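Local coordinates for acyl-CoA thioesterase (Alicyclobacillus acidocaldarius subsp. acidocaldarius, PDB 3RQB), which is of unestablished function but probably hydrolyses acyl-CoA thioesters, using paired hot-dog domains, at residues L188-L200 / G232-Q246. Residues are numbered along the deposited sequence; the frame is centred on the assembly and turned at random.
Sequences LCDTFVPRVYVKL and GVARATGFSHGYFDQ
The NE of Arg-195 gives its hydrogen to Gln-246 OE1 (3.2 Å between NE and OE1, 154° at the hydrogen). The oxygen lies in the guanidinium plane, but the donor stands well above the plane of the amide, and the two flat groups are 79° apart. The arginine chain bends twice, at chi2 and chi3, and the bends turn the guanidinium over Ala-234, so that NE faces Gln-246 and NH2 comes back to Val-193 O in a weak bond; its CG rests 3.5 Å from Gln-246 CG and 3.7 Å from Ala-236 CB. Ala-234 CB sits over the centre of one guanidinium face, and Val-198 CG2, one helical turn on, covers the other. NH1 reaches Ala-166 O and Thr-168 OG1, so all three nitrogens of this buried charge have acceptors. A leucine in place of Arg-195 would probably leave Gln-246 OE1 and the Ala-166 carbonyl without their donor and let the amide turn. Phe-192 lays a ring face on Ala-234 CB, a CH-pi contact of 3.6 Å to the centroid, and its CZ meets Gly-232 CA at the ring edge. Farther along, Val-196 CB lies over the face of Phe-244, and its CG1 is 4.0 Å from Phe-244 CE1; Phe-239 CE2 comes within 3.9 Å of Val-196 CA. Helix 195-200 crosses strand 232-240 at 80°, packed on the hairpin that a type I' turn closes in the C-terminal hot-dog domain. Strands 168-174 and 257-267 flank this hairpin, and Gly-238 and Phe-239 carry the sheet on into a strand of the second subunit.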
ATOM      1  N   LEU B 188      11.517   6.704   7.866  1.00 39.26           N
ATOM      2  CA  LEU B 188      11.846   7.885   7.082  1.00 41.96           C
ATOM      3  C   LEU B 188      10.776   8.226   6.070  1.00 43.88           C
ATOM      4  O   LEU B 188      10.795   9.310   5.506  1.00 47.58           O
ATOM      5  CB  LEU B 188      13.195   7.730   6.393  1.00 40.43           C
ATOM      6  CG  LEU B 188      14.355   8.049   7.339  1.00 42.92           C
ATOM      7  CD1 LEU B 188      15.660   7.518   6.787  1.00 49.10           C
ATOM      8  CD2 LEU B 188      14.456   9.545   7.594  1.00 39.10           C
ATOM      9  N   CYS B 189       9.848   7.300   5.846  1.00 46.34           N
ATOM     10  CA  CYS B 189       8.775   7.508   4.873  1.00 48.44           C
ATOM     11  C   CYS B 189       7.576   8.237   5.453  1.00 55.78           C
ATOM     12  O   CYS B 189       6.693   8.669   4.709  1.00 67.35           O
ATOM     13  CB  CYS B 189       8.314   6.184   4.282  1.00 45.79           C
ATOM     14  SG  CYS B 189       9.644   5.185   3.578  1.00 58.11           S
ATOM     15  N   ASP B 190       7.510   8.320   6.776  1.00 49.96           N
ATOM     16  CA  ASP B 190       6.537   9.191   7.418  1.00 48.65           C
ATOM     17  C   ASP B 190       7.126  10.550   7.790  1.00 43.36           C
ATOM     18  O   ASP B 190       6.476  11.342   8.472  1.00 46.50           O
ATOM     19  CB  ASP B 190       5.833   8.539   8.610  1.00 59.62           C
ATOM     20  CG  ASP B 190       4.582   9.305   9.017  1.00 74.79           C
ATOM     21  OD1 ASP B 190       3.942   9.870   8.104  1.00 79.84           O
ATOM     22  OD2 ASP B 190       4.242   9.368  10.224  1.00 80.53           O
ATOM     23  N   THR B 191       8.362  10.815   7.380  1.00 37.50           N
ATOM     24  CA  THR B 191       8.995  12.082   7.752  1.00 45.48           C
ATOM     25  C   THR B 191       8.542  13.258   6.871  1.00 51.96           C
ATOM     26  O   THR B 191       8.959  14.399   7.077  1.00 54.44           O
ATOM     27  CB  THR B 191      10.535  11.985   7.734  1.00 44.10           C
ATOM     28  OG1 THR B 191      10.994  11.766   6.397  1.00 42.87           O
ATOM     29  CG2 THR B 191      11.002  10.847   8.607  1.00 46.20           C
ATOM     30  N   PHE B 192       7.678  12.979   5.902  1.00 54.69           N
ATOM     31  CA  PHE B 192       7.148  14.030   5.035  1.00 50.75           C
ATOM     32  C   PHE B 192       6.045  14.854   5.678  1.00 49.77           C
ATOM     33  O   PHE B 192       5.098  14.318   6.262  1.00 46.59           O
ATOM     34  CB  PHE B 192       6.621  13.441   3.730  1.00 45.44           C
ATOM     35  CG  PHE B 192       7.682  12.806   2.888  1.00 46.66           C
ATOM     36  CD1 PHE B 192       8.717  13.566   2.372  1.00 50.86           C
ATOM     37  CD2 PHE B 192       7.646  11.453   2.609  1.00 45.35           C
ATOM     38  CE1 PHE B 192       9.704  12.984   1.593  1.00 52.97           C
ATOM     39  CE2 PHE B 192       8.627  10.868   1.839  1.00 47.97           C
ATOM     40  CZ  PHE B 192       9.658  11.636   1.327  1.00 51.17           C
ATOM     41  N   VAL B 193       6.172  16.165   5.541  1.00 45.40           N
ATOM     42  CA  VAL B 193       5.105  17.070   5.902  1.00 41.44           C
ATOM     43  C   VAL B 193       3.837  16.604   5.203  1.00 44.47           C
ATOM     44  O   VAL B 193       3.893  16.163   4.058  1.00 41.95           O
ATOM     45  CB  VAL B 193       5.454  18.480   5.453  1.00 43.59           C
ATOM     46  CG1 VAL B 193       4.198  19.296   5.199  1.00 40.56           C
ATOM     47  CG2 VAL B 193       6.343  19.137   6.495  1.00 49.67           C
ATOM     48  N   PRO B 194       2.687  16.687   5.896  1.00 44.34           N
ATOM     49  CA  PRO B 194       1.413  16.177   5.376  1.00 43.60           C
ATOM     50  C   PRO B 194       1.045  16.887   4.092  1.00 41.29           C
ATOM     51  O   PRO B 194       1.020  18.123   4.079  1.00 39.92           O
ATOM     52  CB  PRO B 194       0.409  16.578   6.469  1.00 37.76           C
ATOM     53  CG  PRO B 194       1.222  16.754   7.682  1.00 33.68           C
ATOM     54  CD  PRO B 194       2.512  17.338   7.202  1.00 34.80           C
ATOM     55  N   ARG B 195       0.718  16.130   3.048  1.00 36.78           N
ATOM     56  CA  ARG B 195       0.534  16.727   1.728  1.00 37.88           C
ATOM     57  C   ARG B 195      -0.366  17.976   1.807  1.00 45.47           C
ATOM     58  O   ARG B 195      -0.037  19.041   1.266  1.00 47.79           O
ATOM     59  CB  ARG B 195      -0.031  15.699   0.739  1.00 32.08           C
ATOM     60  CG  ARG B 195       0.900  14.521   0.407  1.00 33.82           C
ATOM     61  CD  ARG B 195       2.222  14.975  -0.197  1.00 35.60           C
ATOM     62  NE  ARG B 195       3.219  15.251   0.837  1.00 41.06           N
ATOM     63  CZ  ARG B 195       4.195  16.153   0.739  1.00 41.26           C
ATOM     64  NH1 ARG B 195       4.322  16.891  -0.347  1.00 46.20           N
ATOM     65  NH2 ARG B 195       5.046  16.320   1.737  1.00 43.70           N
ATOM     66  N   VAL B 196      -1.481  17.850   2.523  1.00 43.47           N
ATOM     67  CA  VAL B 196      -2.474  18.914   2.610  1.00 36.98           C
ATOM     68  C   VAL B 196      -1.909  20.251   3.139  1.00 37.21           C
ATOM     69  O   VAL B 196      -2.229  21.314   2.607  1.00 40.02           O
ATOM     70  CB  VAL B 196      -3.710  18.451   3.417  1.00 37.28           C
ATOM     71  CG1 VAL B 196      -3.375  18.365   4.890  1.00 44.19           C
ATOM     72  CG2 VAL B 196      -4.890  19.387   3.195  1.00 31.54           C
ATOM     73  N   TYR B 197      -1.072  20.206   4.172  1.00 38.65           N
ATOM     74  CA  TYR B 197      -0.390  21.419   4.620  1.00 41.58           C
ATOM     75  C   TYR B 197       0.307  22.079   3.430  1.00 47.58           C
ATOM     76  O   TYR B 197       0.179  23.283   3.204  1.00 52.65           O
ATOM     77  CB  TYR B 197       0.670  21.121   5.687  1.00 42.28           C
ATOM     78  CG  TYR B 197       0.159  20.572   7.006  1.00 51.13           C
ATOM     79  CD1 TYR B 197      -1.193  20.340   7.219  1.00 58.11           C
ATOM     80  CD2 TYR B 197       1.040  20.293   8.049  1.00 50.93           C
ATOM     81  CE1 TYR B 197      -1.653  19.834   8.436  1.00 60.67           C
ATOM     82  CE2 TYR B 197       0.591  19.791   9.265  1.00 52.41           C
ATOM     83  CZ  TYR B 197      -0.757  19.563   9.454  1.00 59.13           C
ATOM     84  OH  TYR B 197      -1.211  19.060  10.659  1.00 61.98           O
ATOM     85  N   VAL B 198       1.054  21.279   2.675  1.00 43.56           N
ATOM     86  CA  VAL B 198       1.808  21.793   1.545  1.00 43.73           C
ATOM     87  C   VAL B 198       0.888  22.521   0.575  1.00 41.15           C
ATOM     88  O   VAL B 198       1.256  23.552  -0.010  1.00 37.82           O
ATOM     89  CB  VAL B 198       2.516  20.667   0.774  1.00 44.01           C
ATOM     90  CG1 VAL B 198       3.584  21.260  -0.121  1.00 50.20           C
ATOM     91  CG2 VAL B 198       3.119  19.636   1.730  1.00 33.13           C
ATOM     92  N   LYS B 199      -0.316  21.983   0.415  1.00 38.89           N
ATOM     93  CA  LYS B 199      -1.281  22.554  -0.522  1.00 46.00           C
ATOM     94  C   LYS B 199      -1.985  23.808   0.016  1.00 44.68           C
ATOM     95  O   LYS B 199      -2.225  24.757  -0.725  1.00 43.48           O
ATOM     96  CB  LYS B 199      -2.307  21.496  -0.941  1.00 52.90           C
ATOM     97  CG  LYS B 199      -3.161  21.884  -2.152  1.00 61.55           C
ATOM     98  CD  LYS B 199      -2.370  21.903  -3.471  1.00 64.97           C
ATOM     99  CE  LYS B 199      -3.294  22.132  -4.676  1.00 62.71           C
ATOM    100  NZ  LYS B 199      -2.566  22.315  -5.970  1.00 60.60           N
ATOM    101  N   LEU B 200      -2.341  23.797   1.295  1.00 43.31           N
ATOM    102  CA  LEU B 200      -3.032  24.934   1.884  1.00 40.56           C
ATOM    103  C   LEU B 200      -2.142  25.965   2.560  1.00 50.43           C
ATOM    104  O   LEU B 200      -2.632  27.025   2.940  1.00 55.83           O
ATOM    105  CB  LEU B 200      -4.043  24.441   2.908  1.00 42.71           C
ATOM    106  CG  LEU B 200      -5.021  23.414   2.353  1.00 43.38           C
ATOM    107  CD1 LEU B 200      -6.116  23.119   3.387  1.00 39.38           C
ATOM    108  CD2 LEU B 200      -5.602  23.909   1.018  1.00 35.60           C
ATOM    109  N   GLY B 232      13.937  11.984  -0.344  1.00 41.14           N
ATOM    110  CA  GLY B 232      12.553  11.569  -0.475  1.00 44.43           C
ATOM    111  C   GLY B 232      11.781  12.437  -1.455  1.00 47.50           C
ATOM    112  O   GLY B 232      12.077  13.619  -1.632  1.00 42.24           O
ATOM    113  N   VAL B 233      10.776  11.844  -2.084  1.00 52.14           N
ATOM    114  CA  VAL B 233       9.844  12.578  -2.922  1.00 49.97           C
ATOM    115  C   VAL B 233       8.436  12.141  -2.565  1.00 50.54           C
ATOM    116  O   VAL B 233       8.054  10.997  -2.805  1.00 51.97           O
ATOM    117  CB  VAL B 233      10.054  12.262  -4.412  1.00 48.18           C
ATOM    118  CG1 VAL B 233       9.041  13.042  -5.266  1.00 49.55           C
ATOM    119  CG2 VAL B 233      11.494  12.554  -4.830  1.00 43.93           C
ATOM    120  N   ALA B 234       7.644  13.059  -2.034  1.00 50.36           N
ATOM    121  CA  ALA B 234       6.276  12.729  -1.696  1.00 49.04           C
ATOM    122  C   ALA B 234       5.356  13.572  -2.545  1.00 53.58           C
ATOM    123  O   ALA B 234       5.537  14.785  -2.663  1.00 59.53           O
ATOM    124  CB  ALA B 234       6.018  12.974  -0.222  1.00 48.68           C
ATOM    125  N   ARG B 235       4.376  12.918  -3.148  1.00 52.35           N
ATOM    126  CA  ARG B 235       3.387  13.612  -3.955  1.00 53.38           C
ATOM    127  C   ARG B 235       2.009  13.199  -3.468  1.00 48.66           C
ATOM    128  O   ARG B 235       1.864  12.284  -2.649  1.00 40.74           O
ATOM    129  CB  ARG B 235       3.571  13.339  -5.460  1.00 55.81           C
ATOM    130  CG  ARG B 235       3.038  11.999  -5.958  1.00 68.33           C
ATOM    131  CD  ARG B 235       3.322  11.776  -7.454  1.00 79.70           C
ATOM    132  NE  ARG B 235       2.892  10.448  -7.915  1.00 93.04           N
ATOM    133  CZ  ARG B 235       1.737  10.186  -8.534  1.00100.47           C
ATOM    134  NH1 ARG B 235       0.871  11.165  -8.786  1.00104.64           N
ATOM    135  NH2 ARG B 235       1.448   8.938  -8.907  1.00 97.33           N
ATOM    136  N   ALA B 236       1.001  13.921  -3.923  1.00 53.72           N
ATOM    137  CA  ALA B 236      -0.362  13.606  -3.553  1.00 55.59           C
ATOM    138  C   ALA B 236      -1.135  13.305  -4.812  1.00 53.70           C
ATOM    139  O   ALA B 236      -0.707  13.633  -5.916  1.00 53.04           O
ATOM    140  CB  ALA B 236      -0.996  14.772  -2.813  1.00 59.45           C
ATOM    141  N   THR B 237      -2.266  12.641  -4.649  1.00 59.79           N
ATOM    142  CA  THR B 237      -3.105  12.325  -5.791  1.00 60.25           C
ATOM    143  C   THR B 237      -4.379  13.168  -5.758  1.00 56.08           C
ATOM    144  O   THR B 237      -4.605  14.004  -6.629  1.00 55.45           O
ATOM    145  CB  THR B 237      -3.429  10.834  -5.841  1.00 59.97           C
ATOM    146  OG1 THR B 237      -2.297  10.091  -5.371  1.00 58.47           O
ATOM    147  CG2 THR B 237      -3.743  10.427  -7.261  1.00 62.15           C
ATOM    148  N   GLY B 238      -5.203  12.966  -4.742  1.00 51.39           N
ATOM    149  CA  GLY B 238      -6.407  13.757  -4.619  1.00 53.79           C
ATOM    150  C   GLY B 238      -6.790  13.968  -3.174  1.00 53.28           C
ATOM    151  O   GLY B 238      -6.198  13.371  -2.276  1.00 50.38           O
ATOM    152  N   PHE B 239      -7.761  14.848  -2.957  1.00 50.53           N
ATOM    153  CA  PHE B 239      -8.322  15.079  -1.641  1.00 45.28           C
ATOM    154  C   PHE B 239      -9.831  15.083  -1.803  1.00 53.97           C
ATOM    155  O   PHE B 239     -10.378  15.954  -2.483  1.00 64.95           O
ATOM    156  CB  PHE B 239      -7.892  16.443  -1.115  1.00 41.88           C
ATOM    157  CG  PHE B 239      -6.405  16.715  -1.216  1.00 50.09           C
ATOM    158  CD1 PHE B 239      -5.845  17.190  -2.399  1.00 54.28           C
ATOM    159  CD2 PHE B 239      -5.574  16.545  -0.112  1.00 50.45           C
ATOM    160  CE1 PHE B 239      -4.473  17.465  -2.485  1.00 50.46           C
ATOM    161  CE2 PHE B 239      -4.202  16.819  -0.192  1.00 48.09           C
ATOM    162  CZ  PHE B 239      -3.654  17.280  -1.378  1.00 46.09           C
ATOM    163  N   SER B 240     -10.521  14.134  -1.187  1.00 48.81           N
ATOM    164  CA  SER B 240     -11.967  14.124  -1.334  1.00 48.95           C
ATOM    165  C   SER B 240     -12.691  13.652  -0.092  1.00 41.93           C
ATOM    166  O   SER B 240     -12.244  12.726   0.578  1.00 36.21           O
ATOM    167  CB  SER B 240     -12.379  13.266  -2.528  1.00 51.76           C
ATOM    168  OG  SER B 240     -13.790  13.234  -2.657  1.00 54.92           O
ATOM    169  N   HIS B 241     -13.796  14.320   0.219  1.00 43.25           N
ATOM    170  CA  HIS B 241     -14.743  13.819   1.201  1.00 46.86           C
ATOM    171  C   HIS B 241     -14.069  13.277   2.454  1.00 49.28           C
ATOM    172  O   HIS B 241     -14.389  12.178   2.914  1.00 50.73           O
ATOM    173  CB  HIS B 241     -15.637  12.749   0.579  1.00 53.17           C
ATOM    174  CG  HIS B 241     -16.686  13.298  -0.333  1.00 55.97           C
ATOM    175  ND1 HIS B 241     -16.379  14.003  -1.477  1.00 54.16           N
ATOM    176  CD2 HIS B 241     -18.038  13.250  -0.271  1.00 62.89           C
ATOM    177  CE1 HIS B 241     -17.497  14.362  -2.082  1.00 64.41           C
ATOM    178  NE2 HIS B 241     -18.519  13.919  -1.371  1.00 69.15           N
ATOM    179  N   GLY B 242     -13.118  14.028   2.996  1.00 48.82           N
ATOM    180  CA  GLY B 242     -12.554  13.677   4.284  1.00 44.75           C
ATOM    181  C   GLY B 242     -11.245  12.922   4.267  1.00 43.23           C
ATOM    182  O   GLY B 242     -10.672  12.671   5.323  1.00 47.47           O
ATOM    183  N   TYR B 243     -10.758  12.551   3.089  1.00 44.37           N
ATOM    184  CA  TYR B 243      -9.477  11.846   3.019  1.00 47.72           C
ATOM    185  C   TYR B 243      -8.559  12.309   1.904  1.00 53.06           C
ATOM    186  O   TYR B 243      -8.995  12.939   0.937  1.00 58.84           O
ATOM    187  CB  TYR B 243      -9.684  10.336   2.908  1.00 37.98           C
ATOM    188  CG  TYR B 243     -10.222   9.739   4.177  1.00 40.63           C
ATOM    189  CD1 TYR B 243      -9.375   9.190   5.131  1.00 37.17           C
ATOM    190  CD2 TYR B 243     -11.582   9.754   4.434  1.00 47.85           C
ATOM    191  CE1 TYR B 243      -9.886   8.649   6.307  1.00 40.81           C
ATOM    192  CE2 TYR B 243     -12.099   9.227   5.591  1.00 47.58           C
ATOM    193  CZ  TYR B 243     -11.259   8.669   6.530  1.00 42.22           C
ATOM    194  OH  TYR B 243     -11.827   8.141   7.680  1.00 32.41           O
ATOM    195  N   PHE B 244      -7.275  12.002   2.062  1.00 48.59           N
ATOM    196  CA  PHE B 244      -6.316  12.168   0.980  1.00 46.86           C
ATOM    197  C   PHE B 244      -5.188  11.151   1.124  1.00 44.83           C
ATOM    198  O   PHE B 244      -5.095  10.458   2.141  1.00 34.49           O
ATOM    199  CB  PHE B 244      -5.735  13.581   0.993  1.00 41.87           C
ATOM    200  CG  PHE B 244      -4.744  13.810   2.095  1.00 40.47           C
ATOM    201  CD1 PHE B 244      -5.159  14.313   3.320  1.00 41.67           C
ATOM    202  CD2 PHE B 244      -3.393  13.505   1.908  1.00 40.05           C
ATOM    203  CE1 PHE B 244      -4.243  14.516   4.338  1.00 46.60           C
ATOM    204  CE2 PHE B 244      -2.470  13.699   2.915  1.00 41.37           C
ATOM    205  CZ  PHE B 244      -2.890  14.205   4.134  1.00 47.45           C
ATOM    206  N   ASP B 245      -4.287  11.140   0.143  1.00 50.44           N
ATOM    207  CA  ASP B 245      -3.268  10.105   0.034  1.00 55.49           C
ATOM    208  C   ASP B 245      -1.882  10.680  -0.245  1.00 52.92           C
ATOM    209  O   ASP B 245      -1.735  11.783  -0.767  1.00 48.33           O
ATOM    210  CB  ASP B 245      -3.628   9.128  -1.087  1.00 59.60           C
ATOM    211  CG  ASP B 245      -3.160   9.609  -2.448  1.00 67.14           C
ATOM    212  OD1 ASP B 245      -3.281  10.820  -2.732  1.00 68.22           O
ATOM    213  OD2 ASP B 245      -2.650   8.776  -3.223  1.00 70.56           O
ATOM    214  N   GLN B 246      -0.861   9.906   0.088  1.00 50.95           N
ATOM    215  CA  GLN B 246       0.492  10.337  -0.156  1.00 46.73           C
ATOM    216  C   GLN B 246       1.181   9.219  -0.888  1.00 41.58           C
ATOM    217  O   GLN B 246       1.111   8.069  -0.470  1.00 40.12           O
ATOM    218  CB  GLN B 246       1.206  10.618   1.166  1.00 46.05           C
ATOM    219  CG  GLN B 246       2.447  11.472   1.022  1.00 44.04           C
ATOM    220  CD  GLN B 246       3.018  11.895   2.359  1.00 47.66           C
ATOM    221  OE1 GLN B 246       2.580  12.884   2.947  1.00 49.65           O
ATOM    222  NE2 GLN B 246       4.006  11.148   2.847  1.00 47.55           N
TER